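PDB 4EGW: Cobalt/magnesium transport protein CorA from Methanocaldococcus jannaschii, which mediates the influx of magnesium ions into the cell as a homopentamer that switches between open and closed states with the cytoplasmic magnesium level. Local coordinates for residues A[24-29]-A[54-59]; A[79-84]-A[126-131]; A[101-106]-A[166-171]; A[156-161]-A[237-242]. All coordinates share one frame; numbering follows the deposited sequence.

Interaction 1 of 4, residues A[24-29]-A[54-59]; sequences ITVIAI and DCYDPK
I27 loses more surface to this contact than any other residue of the two segments. I27 and A28 both face Y56 in a G1 beta bulge, with I27 taking positive backbone angles. Beyond the bulge the strands pair antiparallel. A28 N donates to Y56 O at 2.9 Å, and Y56 N returns the bond to A28 O at 3.1 Å. I27 CG1 stands anti to the backbone N (chi1 180°), and the side chain crosses P58 and K59 at about a right angle. Its CG2 meets the end of K59, whose NZ is held by a salt bridge to E62 at the start of helix 60-70. V26 CG2 makes a CH-pi contact over one face of the Y56 ring, shifted to the rim, 3.7 Å from its centroid. The same valine binds D57 through its backbone: V26 N reaches D57 OD2 at 3.0 Å, from above the carboxylate plane. With chi1 at -166° the D57 carboxylate is carried away from its own backbone N and comes up beside V26. The two backbone bonds join A28 to Y56 at the end of strand 51-56; the carboxylate bond comes from D57 in the loop after it. Past the paired residues, then, a side chain takes the bond from a backbone N-H.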
loop_
_atom_site.group_PDB
_atom_site.type_symbol
_atom_site.label_atom_id
_atom_site.label_comp_id
_atom_site.label_asym_id
_atom_site.label_seq_id
_atom_site.Cartn_x
_atom_site.Cartn_y
_atom_site.Cartn_z
ATOM N N ILE A 24 -21.368 -23.128 6.606
ATOM C CA ILE A 24 -22.100 -22.008 7.170
ATOM C C ILE A 24 -22.271 -20.924 6.091
ATOM O O ILE A 24 -21.593 -20.948 5.061
ATOM C CB ILE A 24 -21.327 -21.461 8.414
ATOM C CG1 ILE A 24 -22.079 -21.760 9.718
ATOM C CG2 ILE A 24 -21.017 -19.980 8.286
ATOM C CD1 ILE A 24 -21.336 -21.303 10.991
ATOM N N THR A 25 -23.235 -20.030 6.283
ATOM C CA THR A 25 -23.189 -18.739 5.613
ATOM C C THR A 25 -22.828 -17.726 6.699
ATOM O O THR A 25 -23.609 -17.483 7.612
ATOM C CB THR A 25 -24.529 -18.404 4.932
ATOM O OG1 THR A 25 -24.338 -18.302 3.514
ATOM C CG2 THR A 25 -25.090 -17.100 5.442
ATOM N N VAL A 26 -21.624 -17.169 6.628
ATOM C CA VAL A 26 -21.061 -16.440 7.771
ATOM C C VAL A 26 -21.935 -15.262 8.262
ATOM O O VAL A 26 -21.990 -14.971 9.455
ATOM C CB VAL A 26 -19.573 -16.017 7.520
ATOM C CG1 VAL A 26 -18.597 -17.093 8.006
ATOM C CG2 VAL A 26 -19.345 -15.762 6.054
ATOM N N ILE A 27 -22.601 -14.578 7.339
ATOM C CA ILE A 27 -23.598 -13.557 7.685
ATOM C C ILE A 27 -23.241 -12.621 8.842
ATOM O O ILE A 27 -23.834 -12.697 9.917
ATOM C CB ILE A 27 -25.014 -14.142 7.863
ATOM C CG1 ILE A 27 -26.008 -13.030 8.226
ATOM C CG2 ILE A 27 -25.026 -15.235 8.913
ATOM C CD1 ILE A 27 -25.671 -11.629 7.684
ATOM N N ALA A 28 -22.278 -11.737 8.614
ATOM C CA ALA A 28 -21.863 -10.793 9.640
ATOM C C ALA A 28 -22.384 -9.406 9.314
ATOM O O ALA A 28 -21.928 -8.780 8.366
ATOM C CB ALA A 28 -20.338 -10.776 9.759
ATOM N N ILE A 29 -23.328 -8.913 10.106
ATOM C CA ILE A 29 -23.811 -7.558 9.907
ATOM C C ILE A 29 -23.022 -6.615 10.800
ATOM O O ILE A 29 -23.113 -6.679 12.027
ATOM C CB ILE A 29 -25.295 -7.416 10.251
ATOM C CG1 ILE A 29 -26.128 -8.437 9.477
ATOM C CG2 ILE A 29 -25.770 -6.003 9.941
ATOM C CD1 ILE A 29 -26.261 -8.116 8.008
ATOM N N ASP A 54 -22.156 -2.879 6.686
ATOM C CA ASP A 54 -21.479 -3.870 5.871
ATOM C C ASP A 54 -22.135 -5.207 6.118
ATOM O O ASP A 54 -22.225 -5.676 7.254
ATOM C CB ASP A 54 -19.994 -3.948 6.207
ATOM C CG ASP A 54 -19.278 -5.007 5.401
ATOM O OD1 ASP A 54 -19.092 -4.788 4.189
ATOM O OD2 ASP A 54 -18.897 -6.050 5.978
ATOM N N CYS A 55 -22.618 -5.811 5.047
ATOM C CA CYS A 55 -23.279 -7.090 5.172
ATOM C C CYS A 55 -22.476 -8.176 4.473
ATOM O O CYS A 55 -22.423 -8.242 3.239
ATOM C CB CYS A 55 -24.679 -7.012 4.582
ATOM S SG CYS A 55 -25.550 -8.558 4.708
ATOM N N TYR A 56 -21.875 -9.050 5.271
ATOM C CA TYR A 56 -21.027 -10.087 4.719
ATOM C C TYR A 56 -21.761 -11.421 4.674
ATOM O O TYR A 56 -22.012 -12.028 5.714
ATOM C CB TYR A 56 -19.753 -10.220 5.563
ATOM C CG TYR A 56 -18.894 -11.409 5.182
ATOM C CD1 TYR A 56 -18.932 -11.930 3.895
ATOM C CD2 TYR A 56 -18.056 -12.019 6.110
ATOM C CE1 TYR A 56 -18.165 -13.015 3.538
ATOM C CE2 TYR A 56 -17.275 -13.109 5.757
ATOM C CZ TYR A 56 -17.338 -13.604 4.466
ATOM O OH TYR A 56 -16.578 -14.694 4.087
ATOM N N ASP A 57 -22.102 -11.868 3.466
ATOM C CA ASP A 57 -22.542 -13.243 3.237
ATOM C C ASP A 57 -23.748 -13.653 4.086
ATOM O O ASP A 57 -23.687 -14.649 4.808
ATOM C CB ASP A 57 -21.363 -14.183 3.517
ATOM C CG ASP A 57 -21.580 -15.587 2.992
ATOM O OD1 ASP A 57 -22.146 -15.737 1.882
ATOM O OD2 ASP A 57 -21.169 -16.540 3.693
ATOM N N PRO A 58 -24.848 -12.890 4.000
ATOM C CA PRO A 58 -26.021 -13.035 4.877
ATOM C C PRO A 58 -26.920 -14.248 4.624
ATOM O O PRO A 58 -27.196 -14.552 3.468
ATOM C CB PRO A 58 -26.820 -11.765 4.577
ATOM C CG PRO A 58 -26.499 -11.465 3.164
ATOM C CD PRO A 58 -25.048 -11.834 2.993
ATOM N N LYS A 59 -27.408 -14.896 5.685
ATOM C CA LYS A 59 -28.469 -15.894 5.538
ATOM C C LYS A 59 -29.752 -15.113 5.286
ATOM O O LYS A 59 -30.017 -14.117 5.956
ATOM C CB LYS A 59 -28.575 -16.816 6.765
ATOM C CG LYS A 59 -28.558 -16.113 8.123
ATOM C CD LYS A 59 -28.737 -17.100 9.279
ATOM C CE LYS A 59 -27.445 -17.305 10.072
ATOM N NZ LYS A 59 -27.086 -16.139 10.938
#

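Interaction 2 of 4, residues A[79-84]-A[126-131]; sequences IGLDEQ and IHSDKI
L81 and S128 form the tight part of this contact, together with the buried G80 and I126. S128 OG donates to L81 O at 2.5 Å, a very short bond. The hydroxyl lies beside the backbone N of S128 (chi1 -64°), and this brings it up against the L81 carbonyl. L81 CD2 also packs on I126, 3.6 Å from its CG1, the two side chains crossing at about a right angle. Next to it G80 has no side chain, and I126 CG2 comes within 3.4 Å of G80 CA. Backbone and methyl meet directly there.

The other end is loose, with only the long approaches of E83. E83 OE2 comes no nearer than 3.8 Å to S128 CB. E83 OE1 and D129 OD2 are like charges 3.9 Å apart, their carboxylate planes 76° to each other. D129 OD2 has a partner in T112 OG1, which probably eases the repulsion.

The contact joins the chain around the C-terminal side of helix 74-80 to the last residues of strand 122-127 and the loop after it. L81 also touches P58, and I126 rests on C55 of strand 51-56 and on Y117 of strand 110-119, whose hydroxyl bonds G80 N.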
loop_
_atom_site.group_PDB
_atom_site.type_symbol
_atom_site.label_atom_id
_atom_site.label_comp_id
_atom_site.label_asym_id
_atom_site.label_seq_id
_atom_site.Cartn_x
_atom_site.Cartn_y
_atom_site.Cartn_z
ATOM N N ILE A 79 -28.203 -8.172 -6.062
ATOM C CA ILE A 79 -27.161 -7.721 -6.968
ATOM C C ILE A 79 -25.852 -7.749 -6.195
ATOM O O ILE A 79 -24.871 -8.343 -6.643
ATOM C CB ILE A 79 -27.396 -6.278 -7.470
ATOM C CG1 ILE A 79 -28.860 -6.050 -7.845
ATOM C CG2 ILE A 79 -26.500 -5.981 -8.663
ATOM C CD1 ILE A 79 -29.170 -4.602 -8.192
ATOM N N GLY A 80 -25.857 -7.118 -5.023
ATOM C CA GLY A 80 -24.661 -6.967 -4.212
ATOM C C GLY A 80 -23.946 -8.257 -3.849
ATOM O O GLY A 80 -22.722 -8.308 -3.802
ATOM N N LEU A 81 -24.713 -9.311 -3.602
ATOM C CA LEU A 81 -24.143 -10.582 -3.168
ATOM C C LEU A 81 -23.687 -11.454 -4.326
ATOM O O LEU A 81 -23.266 -12.591 -4.112
ATOM C CB LEU A 81 -25.138 -11.358 -2.313
ATOM C CG LEU A 81 -25.309 -10.815 -0.903
ATOM C CD1 LEU A 81 -26.351 -11.620 -0.184
ATOM C CD2 LEU A 81 -23.988 -10.854 -0.156
ATOM N N ASP A 82 -23.803 -10.950 -5.551
ATOM C CA ASP A 82 -23.307 -11.696 -6.704
ATOM C C ASP A 82 -21.862 -11.277 -6.921
ATOM O O ASP A 82 -21.571 -10.117 -7.205
ATOM C CB ASP A 82 -24.165 -11.441 -7.950
ATOM C CG ASP A 82 -23.886 -12.435 -9.077
ATOM O OD1 ASP A 82 -22.808 -13.069 -9.083
ATOM O OD2 ASP A 82 -24.749 -12.575 -9.969
ATOM N N GLU A 83 -20.953 -12.226 -6.750
ATOM C CA GLU A 83 -19.537 -11.916 -6.797
ATOM C C GLU A 83 -18.989 -12.051 -8.211
ATOM O O GLU A 83 -17.816 -11.762 -8.459
ATOM C CB GLU A 83 -18.741 -12.767 -5.798
ATOM C CG GLU A 83 -18.865 -14.274 -5.979
ATOM C CD GLU A 83 -19.847 -14.904 -5.008
ATOM O OE1 GLU A 83 -19.410 -15.716 -4.161
ATOM O OE2 GLU A 83 -21.057 -14.594 -5.092
ATOM N N GLN A 84 -19.843 -12.488 -9.137
ATOM C CA GLN A 84 -19.489 -12.475 -10.551
ATOM C C GLN A 84 -19.827 -11.131 -11.203
ATOM O O GLN A 84 -19.345 -10.834 -12.293
ATOM C CB GLN A 84 -20.169 -13.619 -11.312
ATOM C CG GLN A 84 -19.567 -14.995 -11.068
ATOM C CD GLN A 84 -20.110 -16.045 -12.021
ATOM O OE1 GLN A 84 -20.872 -15.736 -12.943
ATOM N NE2 GLN A 84 -19.720 -17.297 -11.801
ATOM N N ILE A 126 -22.174 -4.500 0.576
ATOM C CA ILE A 126 -22.655 -5.862 0.653
ATOM C C ILE A 126 -21.772 -6.811 -0.164
ATOM O O ILE A 126 -21.507 -6.581 -1.354
ATOM C CB ILE A 126 -24.131 -5.941 0.221
ATOM C CG1 ILE A 126 -24.673 -7.352 0.435
ATOM C CG2 ILE A 126 -24.305 -5.476 -1.220
ATOM C CD1 ILE A 126 -25.875 -7.382 1.348
ATOM N N HIS A 127 -21.294 -7.863 0.494
ATOM C CA HIS A 127 -20.427 -8.821 -0.162
ATOM C C HIS A 127 -20.668 -10.243 0.305
ATOM O O HIS A 127 -20.885 -10.484 1.490
ATOM C CB HIS A 127 -18.955 -8.438 0.021
ATOM C CG HIS A 127 -18.553 -8.185 1.441
ATOM N ND1 HIS A 127 -17.758 -9.056 2.157
ATOM C CD2 HIS A 127 -18.808 -7.144 2.270
ATOM C CE1 HIS A 127 -17.552 -8.571 3.369
ATOM N NE2 HIS A 127 -18.177 -7.412 3.464
ATOM N N SER A 128 -20.655 -11.175 -0.642
ATOM C CA SER A 128 -20.728 -12.597 -0.338
ATOM C C SER A 128 -19.384 -13.199 0.075
ATOM O O SER A 128 -19.338 -14.200 0.792
ATOM C CB SER A 128 -21.312 -13.365 -1.518
ATOM O OG SER A 128 -22.650 -12.960 -1.757
ATOM N N ASP A 129 -18.294 -12.611 -0.402
ATOM C CA ASP A 129 -16.958 -13.063 -0.017
ATOM C C ASP A 129 -16.344 -12.040 0.926
ATOM O O ASP A 129 -16.643 -10.851 0.840
ATOM C CB ASP A 129 -16.053 -13.255 -1.242
ATOM C CG ASP A 129 -16.003 -14.701 -1.722
ATOM O OD1 ASP A 129 -16.166 -15.623 -0.898
ATOM O OD2 ASP A 129 -15.786 -14.919 -2.933
ATOM N N LYS A 130 -15.498 -12.492 1.839
ATOM C CA LYS A 130 -14.813 -11.541 2.687
ATOM C C LYS A 130 -14.099 -10.571 1.769
ATOM O O LYS A 130 -13.656 -10.934 0.678
ATOM C CB LYS A 130 -13.797 -12.239 3.580
ATOM C CG LYS A 130 -13.633 -11.601 4.952
ATOM C CD LYS A 130 -13.428 -10.076 4.907
ATOM C CE LYS A 130 -14.678 -9.308 5.364
ATOM N NZ LYS A 130 -14.362 -8.090 6.175
ATOM N N ILE A 131 -14.017 -9.323 2.201
ATOM C CA ILE A 131 -13.256 -8.324 1.479
ATOM C C ILE A 131 -12.262 -7.669 2.431
ATOM O O ILE A 131 -12.634 -6.990 3.391
ATOM C CB ILE A 131 -14.170 -7.296 0.821
ATOM C CG1 ILE A 131 -15.227 -8.031 0.002
ATOM C CG2 ILE A 131 -13.358 -6.339 -0.050
ATOM C CD1 ILE A 131 -15.939 -7.160 -0.976
#

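Interaction 3 of 4, residues A[101-106]-A[166-171]; sequences KAPLFE and TRSYSR
K101 meets Y169 through its backbone: Y169 OH donates to K101 O at 2.6 Å. The donor stands well above the carbonyl plane. The carbonyl oxygen lies at the edge of the tyrosine ring, near the ring plane. N216 ND2 of helix 193-225 binds the same oxygen, so two side chains grip it. The lysine's amino group goes elsewhere, to E83 O. P103 puts its CG over the centre of the Y169 ring. The atom sits 3.6 Å from the centroid of that ring, only 9° off its normal, a CH-pi contact. CG of Y169 lies beside the backbone N (chi1 -80°), which carries the ring to strand 101-104. P103 CG also presses on S168, 3.3 Å from its CB. Here the sheet of the cytoplasmic alpha/beta domain, characteristic of CorA, rests on the long helix 156-186. The axes of strand 101-104 and helix 166-171 come within 7.2 Å and make an angle of 43°. Further on, F105 touches the guanidinium of R171 obliquely, F105 CE2 to R171 NH2 3.9 Å. R171 NH1 is engaged in a salt bridge with D178 of the second subunit.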
loop_
_atom_site.group_PDB
_atom_site.type_symbol
_atom_site.label_atom_id
_atom_site.label_comp_id
_atom_site.label_asym_id
_atom_site.label_seq_id
_atom_site.Cartn_x
_atom_site.Cartn_y
_atom_site.Cartn_z
ATOM N N LYS A 101 -14.817 -4.623 -7.899
ATOM C CA LYS A 101 -14.009 -5.831 -7.764
ATOM C C LYS A 101 -12.878 -5.638 -6.767
ATOM O O LYS A 101 -12.009 -4.782 -6.942
ATOM C CB LYS A 101 -13.432 -6.268 -9.110
ATOM C CG LYS A 101 -14.431 -6.964 -10.013
ATOM C CD LYS A 101 -14.522 -8.456 -9.752
ATOM C CE LYS A 101 -15.633 -9.039 -10.570
ATOM N NZ LYS A 101 -15.715 -10.492 -10.312
ATOM N N ALA A 102 -12.889 -6.463 -5.732
ATOM C CA ALA A 102 -11.870 -6.418 -4.716
ATOM C C ALA A 102 -11.112 -7.739 -4.728
ATOM O O ALA A 102 -11.678 -8.784 -5.057
ATOM C CB ALA A 102 -12.510 -6.198 -3.381
ATOM N N PRO A 103 -9.821 -7.696 -4.377
ATOM C CA PRO A 103 -9.018 -8.918 -4.292
ATOM C C PRO A 103 -9.671 -9.960 -3.369
ATOM O O PRO A 103 -10.301 -9.615 -2.375
ATOM C CB PRO A 103 -7.691 -8.417 -3.697
ATOM C CG PRO A 103 -7.632 -6.976 -4.061
ATOM C CD PRO A 103 -9.058 -6.507 -3.952
ATOM N N LEU A 104 -9.521 -11.230 -3.718
ATOM C CA LEU A 104 -10.095 -12.331 -2.958
ATOM C C LEU A 104 -8.973 -13.311 -2.689
ATOM O O LEU A 104 -8.212 -13.667 -3.589
ATOM C CB LEU A 104 -11.184 -13.014 -3.774
ATOM C CG LEU A 104 -11.718 -14.339 -3.244
ATOM C CD1 LEU A 104 -12.307 -14.156 -1.869
ATOM C CD2 LEU A 104 -12.745 -14.948 -4.205
ATOM N N PHE A 105 -8.860 -13.757 -1.452
ATOM C CA PHE A 105 -7.700 -14.542 -1.070
ATOM C C PHE A 105 -8.073 -15.997 -0.822
ATOM O O PHE A 105 -9.148 -16.301 -0.304
ATOM C CB PHE A 105 -7.027 -13.917 0.149
ATOM C CG PHE A 105 -7.057 -12.404 0.146
ATOM C CD1 PHE A 105 -8.265 -11.716 0.225
ATOM C CD2 PHE A 105 -5.887 -11.672 0.084
ATOM C CE1 PHE A 105 -8.299 -10.330 0.228
ATOM C CE2 PHE A 105 -5.918 -10.286 0.098
ATOM C CZ PHE A 105 -7.122 -9.616 0.165
ATOM N N GLU A 106 -7.183 -16.886 -1.244
ATOM C CA GLU A 106 -7.379 -18.323 -1.152
ATOM C C GLU A 106 -5.987 -18.923 -1.203
ATOM O O GLU A 106 -4.996 -18.199 -1.094
ATOM C CB GLU A 106 -8.193 -18.833 -2.346
ATOM C CG GLU A 106 -9.339 -17.923 -2.775
ATOM C CD GLU A 106 -9.518 -17.867 -4.285
ATOM O OE1 GLU A 106 -9.078 -18.813 -4.976
ATOM O OE2 GLU A 106 -10.093 -16.869 -4.777
ATOM N N THR A 166 -8.465 -0.726 -3.528
ATOM C CA THR A 166 -7.389 -0.480 -4.481
ATOM C C THR A 166 -6.031 -0.789 -3.853
ATOM O O THR A 166 -5.137 -1.345 -4.504
ATOM C CB THR A 166 -7.432 0.954 -5.022
ATOM O OG1 THR A 166 -8.731 1.214 -5.580
ATOM C CG2 THR A 166 -6.376 1.144 -6.102
ATOM N N ARG A 167 -5.899 -0.443 -2.578
ATOM C CA ARG A 167 -4.697 -0.733 -1.809
ATOM C C ARG A 167 -4.494 -2.225 -1.582
ATOM O O ARG A 167 -3.356 -2.691 -1.462
ATOM C CB ARG A 167 -4.743 -0.003 -0.481
ATOM C CG ARG A 167 -3.933 1.269 -0.489
ATOM C CD ARG A 167 -4.013 1.980 0.860
ATOM N NE ARG A 167 -3.740 1.087 1.983
ATOM C CZ ARG A 167 -2.600 1.072 2.662
ATOM N NH1 ARG A 167 -1.619 1.904 2.334
ATOM N NH2 ARG A 167 -2.442 0.234 3.676
ATOM N N SER A 168 -5.595 -2.971 -1.513
ATOM C CA SER A 168 -5.512 -4.430 -1.488
ATOM C C SER A 168 -4.749 -4.854 -2.732
ATOM O O SER A 168 -3.743 -5.546 -2.658
ATOM C CB SER A 168 -6.905 -5.078 -1.509
ATOM O OG SER A 168 -7.719 -4.661 -0.427
ATOM N N TYR A 169 -5.232 -4.414 -3.885
ATOM C CA TYR A 169 -4.615 -4.778 -5.145
ATOM C C TYR A 169 -3.144 -4.409 -5.166
ATOM O O TYR A 169 -2.286 -5.228 -5.536
ATOM C CB TYR A 169 -5.298 -4.045 -6.278
ATOM C CG TYR A 169 -6.611 -4.627 -6.740
ATOM C CD1 TYR A 169 -6.640 -5.775 -7.511
ATOM C CD2 TYR A 169 -7.819 -3.996 -6.462
ATOM C CE1 TYR A 169 -7.837 -6.297 -7.982
ATOM C CE2 TYR A 169 -9.021 -4.515 -6.927
ATOM C CZ TYR A 169 -9.017 -5.661 -7.689
ATOM O OH TYR A 169 -10.189 -6.191 -8.163
ATOM N N SER A 170 -2.863 -3.166 -4.783
ATOM C CA SER A 170 -1.513 -2.615 -4.880
ATOM C C SER A 170 -0.562 -3.363 -3.971
ATOM O O SER A 170 0.621 -3.518 -4.270
ATOM C CB SER A 170 -1.491 -1.131 -4.524
ATOM O OG SER A 170 -0.180 -0.623 -4.693
ATOM N N ARG A 171 -1.089 -3.833 -2.853
ATOM C CA ARG A 171 -0.281 -4.593 -1.924
ATOM C C ARG A 171 0.171 -5.894 -2.572
ATOM O O ARG A 171 1.325 -6.296 -2.465
ATOM C CB ARG A 171 -1.090 -4.891 -0.669
ATOM C CG ARG A 171 -0.271 -5.503 0.444
ATOM C CD ARG A 171 -0.537 -6.994 0.595
ATOM N NE ARG A 171 -1.887 -7.265 1.078
ATOM C CZ ARG A 171 -2.183 -8.178 2.002
ATOM N NH1 ARG A 171 -1.222 -8.908 2.556
ATOM N NH2 ARG A 171 -3.444 -8.356 2.377
#

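Interaction 4 of 4, residues A[156-161]-A[237-242]; sequences FLLYHI and ENFEDL
Y159 is the central ring of this contact. N238 CB lies over one of its faces, 4.1 Å from the Y159 centroid and nearer the rim than the middle. The motif is a pair of nearly parallel helices from the helical part of CorA. Their short segments run 7° apart in direction, with axes 10.1 Å from each other. The edge of Y159 is turned toward the face of F239 in an offset edge-to-face pair. The centroids of these two rings are 5.9 Å apart and their planes stand at 67°. The F156 ring carries H160 CD2 over one face and has the N238 amide group at its edge. R152 makes a cation-pi contact with F156.

Y159 fills much of the distance between the axes. CG of Y159 lies anti to the backbone N (chi1 155°), which points the ring at helix 233-270. Y159 CD2 meets the methyl L242 CD2 at 3.5 Å. No hydrogen bond crosses between the segments. The polar end of Y159 turns instead to a bound hexane-1,6-diol, probably from the crystallisation liquor, through a weak hydrogen bond. D241 OD2 binds the same diol oxygen. F239 is backed by L220 and L223 of helix 193-225 and by L158, whose CD2 lies 3.9 Å from F239 CZ.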
loop_
_atom_site.group_PDB
_atom_site.type_symbol
_atom_site.label_atom_id
_atom_site.label_comp_id
_atom_site.label_asym_id
_atom_site.label_seq_id
_atom_site.Cartn_x
_atom_site.Cartn_y
_atom_site.Cartn_z
ATOM N N PHE A 156 -17.013 10.704 0.736
ATOM C CA PHE A 156 -15.698 10.372 1.228
ATOM C C PHE A 156 -15.608 8.919 1.605
ATOM O O PHE A 156 -14.640 8.233 1.270
ATOM C CB PHE A 156 -15.368 11.253 2.427
ATOM C CG PHE A 156 -13.909 11.317 2.736
ATOM C CD1 PHE A 156 -12.978 11.413 1.705
ATOM C CD2 PHE A 156 -13.458 11.285 4.049
ATOM C CE1 PHE A 156 -11.619 11.474 1.974
ATOM C CE2 PHE A 156 -12.101 11.347 4.329
ATOM C CZ PHE A 156 -11.175 11.440 3.285
ATOM N N LEU A 157 -16.650 8.464 2.296
ATOM C CA LEU A 157 -16.689 7.124 2.855
ATOM C C LEU A 157 -16.535 6.137 1.719
ATOM O O LEU A 157 -15.810 5.144 1.814
ATOM C CB LEU A 157 -18.015 6.896 3.584
ATOM C CG LEU A 157 -18.250 5.536 4.248
ATOM C CD1 LEU A 157 -17.163 5.241 5.245
ATOM C CD2 LEU A 157 -19.601 5.495 4.934
ATOM N N LEU A 158 -17.216 6.441 0.626
ATOM C CA LEU A 158 -17.168 5.597 -0.549
ATOM C C LEU A 158 -15.746 5.407 -1.056
ATOM O O LEU A 158 -15.244 4.285 -1.169
ATOM C CB LEU A 158 -17.977 6.249 -1.640
ATOM C CG LEU A 158 -17.789 5.527 -2.952
ATOM C CD1 LEU A 158 -18.072 4.017 -2.780
ATOM C CD2 LEU A 158 -18.699 6.191 -3.976
ATOM N N TYR A 159 -15.108 6.526 -1.359
ATOM C CA TYR A 159 -13.748 6.527 -1.843
ATOM C C TYR A 159 -12.815 5.695 -0.973
ATOM O O TYR A 159 -11.967 4.961 -1.479
ATOM C CB TYR A 159 -13.237 7.955 -1.908
ATOM C CG TYR A 159 -11.744 8.042 -1.810
ATOM C CD1 TYR A 159 -11.120 8.138 -0.572
ATOM C CD2 TYR A 159 -10.955 8.022 -2.946
ATOM C CE1 TYR A 159 -9.751 8.214 -0.468
ATOM C CE2 TYR A 159 -9.580 8.101 -2.855
ATOM C CZ TYR A 159 -8.983 8.197 -1.611
ATOM O OH TYR A 159 -7.611 8.275 -1.506
ATOM N N HIS A 160 -12.956 5.819 0.338
ATOM C CA HIS A 160 -12.039 5.119 1.225
ATOM C C HIS A 160 -12.099 3.624 1.059
ATOM O O HIS A 160 -11.078 2.962 0.890
ATOM C CB HIS A 160 -12.275 5.511 2.673
ATOM C CG HIS A 160 -11.498 6.719 3.075
ATOM N ND1 HIS A 160 -10.351 7.104 2.414
ATOM C CD2 HIS A 160 -11.705 7.641 4.042
ATOM C CE1 HIS A 160 -9.877 8.206 2.966
ATOM N NE2 HIS A 160 -10.680 8.554 3.956
ATOM N N ILE A 161 -13.305 3.089 1.113
ATOM C CA ILE A 161 -13.475 1.689 0.833
ATOM C C ILE A 161 -12.817 1.429 -0.517
ATOM O O ILE A 161 -11.941 0.571 -0.635
ATOM C CB ILE A 161 -14.952 1.330 0.792
ATOM C CG1 ILE A 161 -15.697 2.110 1.881
ATOM C CG2 ILE A 161 -15.122 -0.159 0.971
ATOM C CD1 ILE A 161 -17.205 1.968 1.830
ATOM N N GLU A 237 -12.108 14.553 -7.164
ATOM C CA GLU A 237 -10.653 14.688 -7.215
ATOM C C GLU A 237 -10.028 13.467 -6.540
ATOM O O GLU A 237 -9.067 12.887 -7.045
ATOM C CB GLU A 237 -10.207 15.955 -6.493
ATOM C CG GLU A 237 -11.238 17.063 -6.484
ATOM C CD GLU A 237 -10.987 18.098 -5.387
ATOM O OE1 GLU A 237 -11.927 18.858 -5.055
ATOM O OE2 GLU A 237 -9.852 18.153 -4.856
ATOM N N ASN A 238 -10.603 13.085 -5.398
ATOM C CA ASN A 238 -10.196 11.897 -4.645
ATOM C C ASN A 238 -10.353 10.602 -5.430
ATOM O O ASN A 238 -9.582 9.661 -5.253
ATOM C CB ASN A 238 -10.977 11.793 -3.330
ATOM C CG ASN A 238 -10.507 12.790 -2.277
ATOM O OD1 ASN A 238 -10.219 13.951 -2.576
ATOM N ND2 ASN A 238 -10.425 12.333 -1.034
ATOM N N PHE A 239 -11.353 10.547 -6.298
ATOM C CA PHE A 239 -11.512 9.367 -7.138
ATOM C C PHE A 239 -10.543 9.415 -8.306
ATOM O O PHE A 239 -10.235 8.390 -8.904
ATOM C CB PHE A 239 -12.956 9.221 -7.613
ATOM C CG PHE A 239 -13.937 9.021 -6.487
ATOM C CD1 PHE A 239 -13.892 7.879 -5.708
ATOM C CD2 PHE A 239 -14.898 9.979 -6.201
ATOM C CE1 PHE A 239 -14.791 7.692 -4.665
ATOM C CE2 PHE A 239 -15.800 9.800 -5.159
ATOM C CZ PHE A 239 -15.743 8.656 -4.390
ATOM N N GLU A 240 -10.046 10.613 -8.601
ATOM C CA GLU A 240 -9.114 10.829 -9.705
ATOM C C GLU A 240 -7.749 10.265 -9.326
ATOM O O GLU A 240 -7.106 9.560 -10.110
ATOM C CB GLU A 240 -9.012 12.326 -10.003
ATOM C CG GLU A 240 -8.283 12.703 -11.281
ATOM C CD GLU A 240 -8.047 14.206 -11.363
ATOM O OE1 GLU A 240 -8.218 14.883 -10.322
ATOM O OE2 GLU A 240 -7.692 14.708 -12.457
ATOM N N ASP A 241 -7.317 10.581 -8.110
ATOM C CA ASP A 241 -6.141 9.954 -7.539
ATOM C C ASP A 241 -6.305 8.452 -7.640
ATOM O O ASP A 241 -5.446 7.741 -8.167
ATOM C CB ASP A 241 -6.018 10.342 -6.069
ATOM C CG ASP A 241 -5.724 11.814 -5.880
ATOM O OD1 ASP A 241 -5.858 12.576 -6.867
ATOM O OD2 ASP A 241 -5.356 12.209 -4.748
ATOM N N LEU A 242 -7.433 7.981 -7.128
ATOM C CA LEU A 242 -7.739 6.567 -7.098
ATOM C C LEU A 242 -7.742 6.006 -8.524
ATOM O O LEU A 242 -7.264 4.897 -8.776
ATOM C CB LEU A 242 -9.088 6.370 -6.414
ATOM C CG LEU A 242 -9.411 4.998 -5.845
ATOM C CD1 LEU A 242 -8.156 4.369 -5.278
ATOM C CD2 LEU A 242 -10.491 5.127 -4.783
#

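Interactions 1, 2 and 3 all reach the mixed sheet of the cytoplasmic domain. Interaction 4 joins two of the long helices. Interactions 1 and 2 touch where strands 51-56 and 122-127 are neighbours: D54 OD2 to H127 NE2 is 2.9 Å and D57 N to H127 O is 2.7 Å, both probable hydrogen bonds. Interaction 2 packs on interaction 3 through I131 CG2 and A102 CB, 3.4 Å apart. Helix 156-186 serves both interactions 3 and 4, and T166 packs on L242 between them. Interactions 1 and 4 lie farthest apart, with centres about 26 Å from each other. A 1,4-butanediol lies about 5 Å from the F156 side chain of interaction 4, nearest atoms.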